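Local coordinates for major capsid protein (PDB 5TIP) that self-assembles as trimers into the large icosahedral, glycosylated capsid of the chlorella virus PBCV-1, at residues Ala315-Asn320 and Ala376-Thr381. Numbering follows the deposited sequence.
Sequences AKIQLN and ATLSLT
Residues 315-319 and 376-381 pair as neighbouring antiparallel strands inside a sheet of the C-terminal half of the chain, with strand 322-329 flanking the first and strand 247-251 the second. Four backbone hydrogen bonds join them in two hydrogen-bonded pairs, Lys316 with Ser379 and Gln318 with Thr377. The straightest runs from Gln318 N to Thr377 O, 2.7 Å with an N-H...O angle of 170°; in the other pair Ser379 N meets Lys316 O at 2.8 Å, almost in line with the C=O bond. At the non-hydrogen-bonded pair between them, Ile317 CA and Leu378 CA come within 4.6 Å, closer than the CA atoms of either hydrogen-bonded pair. Thr377 O, already bonded to Gln318 N, also receives a CA-H...O contact from Ile317 CA at 3.3 Å.

Ala315, Ile317, Leu319, Ala376, Leu378 and Leu380 share the buried, wholly apolar face. Ile317 and Leu378 cross there at a slant, CG1 of the isoleucine 3.9 Å from CD1 of the leucine, while CD2 of Leu380 reaches CB of Ala315, whose side chain is a single methyl, at 3.9 Å. This division of faces suits the double jelly-roll of the NCLDV major capsid proteins, in which each barrel packs two sheets around an apolar interior. Leu319 also packs on Ser5 of a second subunit.

Lys316, Gln318, Thr377 and Ser379 occupy the other, partly exposed face. Lys316 has CG between backbone N and carbonyl carbon (chi1 72°), 3.9 Å from Ser379 CB; its long, extended chain then carries NZ to a salt bridge with Asp323. The short Ser379 fits beside this aliphatic stem, its OG hydrogen-bonded to Asn249. Thr377, beta-branched like Ile317 and so suited to extended backbone, hydrogen-bonds through OG1 to Asn375 OD1.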
ATOM      1  N   ALA A 315      18.583 -19.819  12.821  1.00 24.70           N
ATOM      2  CA  ALA A 315      18.837 -18.956  13.965  1.00 25.17           C
ATOM      3  C   ALA A 315      17.809 -19.219  15.054  1.00 28.89           C
ATOM      4  O   ALA A 315      16.689 -19.657  14.782  1.00 31.86           O
ATOM      5  CB  ALA A 315      18.813 -17.476  13.566  1.00 26.60           C
ATOM      6  N   LYS A 316      18.214 -18.940  16.290  1.00 30.64           N
ATOM      7  CA  LYS A 316      17.319 -18.973  17.438  1.00 29.65           C
ATOM      8  C   LYS A 316      17.895 -18.055  18.503  1.00 27.63           C
ATOM      9  O   LYS A 316      19.084 -17.732  18.493  1.00 26.91           O
ATOM     10  CB  LYS A 316      17.138 -20.391  17.991  1.00 32.07           C
ATOM     11  CG  LYS A 316      18.359 -20.931  18.726  1.00 33.59           C
ATOM     12  CD  LYS A 316      18.089 -22.297  19.337  1.00 34.72           C
ATOM     13  CE  LYS A 316      19.347 -22.884  19.960  1.00 40.42           C
ATOM     14  NZ  LYS A 316      19.113 -24.255  20.491  1.00 41.96           N
ATOM     15  N   ILE A 317      17.033 -17.638  19.423  1.00 29.20           N
ATOM     16  CA  ILE A 317      17.422 -16.778  20.533  1.00 30.52           C
ATOM     17  C   ILE A 317      17.343 -17.590  21.815  1.00 33.28           C
ATOM     18  O   ILE A 317      16.378 -18.331  22.034  1.00 34.77           O
ATOM     19  CB  ILE A 317      16.534 -15.522  20.620  1.00 29.28           C
ATOM     20  CG1 ILE A 317      16.635 -14.708  19.331  1.00 28.43           C
ATOM     21  CG2 ILE A 317      16.927 -14.671  21.817  1.00 28.46           C
ATOM     22  CD1 ILE A 317      15.712 -13.513  19.297  1.00 29.42           C
ATOM     23  N   GLN A 318      18.364 -17.458  22.657  1.00 34.99           N
ATOM     24  CA  GLN A 318      18.405 -18.130  23.945  1.00 39.54           C
ATOM     25  C   GLN A 318      18.275 -17.099  25.058  1.00 40.69           C
ATOM     26  O   GLN A 318      18.918 -16.044  25.022  1.00 38.82           O
ATOM     27  CB  GLN A 318      19.700 -18.929  24.116  1.00 42.52           C
ATOM     28  CG  GLN A 318      19.832 -20.110  23.164  1.00 45.76           C
ATOM     29  CD  GLN A 318      20.978 -21.036  23.530  1.00 50.13           C
ATOM     30  OE1 GLN A 318      21.322 -21.181  24.704  1.00 54.39           O
ATOM     31  NE2 GLN A 318      21.577 -21.667  22.525  1.00 49.76           N
ATOM     32  N   LEU A 319      17.444 -17.416  26.046  1.00 39.50           N
ATOM     33  CA  LEU A 319      17.169 -16.534  27.173  1.00 38.07           C
ATOM     34  C   LEU A 319      17.620 -17.255  28.434  1.00 40.36           C
ATOM     35  O   LEU A 319      16.965 -18.206  28.878  1.00 42.15           O
ATOM     36  CB  LEU A 319      15.685 -16.172  27.226  1.00 39.50           C
ATOM     37  CG  LEU A 319      15.229 -14.952  28.026  1.00 39.14           C
ATOM     38  CD1 LEU A 319      13.850 -14.528  27.551  1.00 38.45           C
ATOM     39  CD2 LEU A 319      15.204 -15.239  29.519  1.00 39.03           C
ATOM     40  N   ASN A 320      18.739 -16.804  29.003  1.00 42.37           N
ATOM     41  CA  ASN A 320      19.330 -17.424  30.188  1.00 45.51           C
ATOM     42  C   ASN A 320      19.622 -18.904  29.952  1.00 46.64           C
ATOM     43  O   ASN A 320      19.363 -19.754  30.806  1.00 49.00           O
ATOM     44  CB  ASN A 320      18.442 -17.226  31.418  1.00 46.75           C
ATOM     45  CG  ASN A 320      18.323 -15.769  31.818  1.00 47.46           C
ATOM     46  OD1 ASN A 320      19.274 -14.999  31.684  1.00 48.38           O
ATOM     47  ND2 ASN A 320      17.149 -15.380  32.306  1.00 44.89           N
ATOM     48  N   ALA A 376      20.993 -12.983  27.167  1.00 36.01           N
ATOM     49  CA  ALA A 376      20.246 -13.118  25.926  1.00 35.48           C
ATOM     50  C   ALA A 376      21.251 -13.339  24.807  1.00 34.79           C
ATOM     51  O   ALA A 376      22.182 -12.544  24.641  1.00 33.46           O
ATOM     52  CB  ALA A 376      19.389 -11.882  25.645  1.00 36.38           C
ATOM     53  N   THR A 377      21.060 -14.406  24.040  1.00 36.35           N
ATOM     54  CA  THR A 377      22.036 -14.822  23.046  1.00 38.62           C
ATOM     55  C   THR A 377      21.343 -15.135  21.730  1.00 36.56           C
ATOM     56  O   THR A 377      20.283 -15.768  21.709  1.00 37.71           O
ATOM     57  CB  THR A 377      22.820 -16.049  23.532  1.00 41.53           C
ATOM     58  OG1 THR A 377      23.472 -15.740  24.771  1.00 44.09           O
ATOM     59  CG2 THR A 377      23.863 -16.463  22.509  1.00 43.26           C
ATOM     60  N   LEU A 378      21.948 -14.688  20.634  1.00 33.26           N
ATOM     61  CA  LEU A 378      21.488 -15.009  19.289  1.00 31.42           C
ATOM     62  C   LEU A 378      22.373 -16.119  18.733  1.00 33.36           C
ATOM     63  O   LEU A 378      23.538 -15.882  18.396  1.00 38.85           O
ATOM     64  CB  LEU A 378      21.527 -13.773  18.393  1.00 32.10           C
ATOM     65  CG  LEU A 378      21.123 -13.988  16.934  1.00 31.86           C
ATOM     66  CD1 LEU A 378      19.663 -14.401  16.825  1.00 32.76           C
ATOM     67  CD2 LEU A 378      21.397 -12.739  16.109  1.00 31.56           C
ATOM     68  N   SER A 379      21.827 -17.328  18.650  1.00 33.22           N
ATOM     69  CA  SER A 379      22.563 -18.477  18.141  1.00 32.47           C
ATOM     70  C   SER A 379      22.379 -18.551  16.630  1.00 31.99           C
ATOM     71  O   SER A 379      21.249 -18.671  16.143  1.00 30.94           O
ATOM     72  CB  SER A 379      22.088 -19.765  18.811  1.00 36.31           C
ATOM     73  OG  SER A 379      22.843 -20.880  18.372  1.00 41.61           O
ATOM     74  N   LEU A 380      23.485 -18.496  15.894  1.00 35.14           N
ATOM     75  CA  LEU A 380      23.459 -18.433  14.442  1.00 35.66           C
ATOM     76  C   LEU A 380      24.113 -19.671  13.845  1.00 38.90           C
ATOM     77  O   LEU A 380      25.002 -20.277  14.448  1.00 41.79           O
ATOM     78  CB  LEU A 380      24.180 -17.181  13.928  1.00 33.96           C
ATOM     79  CG  LEU A 380      23.628 -15.826  14.367  1.00 34.28           C
ATOM     80  CD1 LEU A 380      24.514 -14.708  13.850  1.00 36.56           C
ATOM     81  CD2 LEU A 380      22.201 -15.651  13.876  1.00 34.82           C
ATOM     82  N   THR A 381      23.652 -20.041  12.653  1.00 38.07           N
ATOM     83  CA  THR A 381      24.272 -21.093  11.859  1.00 37.73           C
ATOM     84  C   THR A 381      24.266 -20.648  10.406  1.00 34.91           C
ATOM     85  O   THR A 381      23.213 -20.294   9.870  1.00 33.56           O
ATOM     86  CB  THR A 381      23.536 -22.431  12.011  1.00 40.05           C
ATOM     87  OG1 THR A 381      23.607 -22.864  13.376  1.00 39.65           O
ATOM     88  CG2 THR A 381      24.165 -23.492  11.117  1.00 41.84           C
TER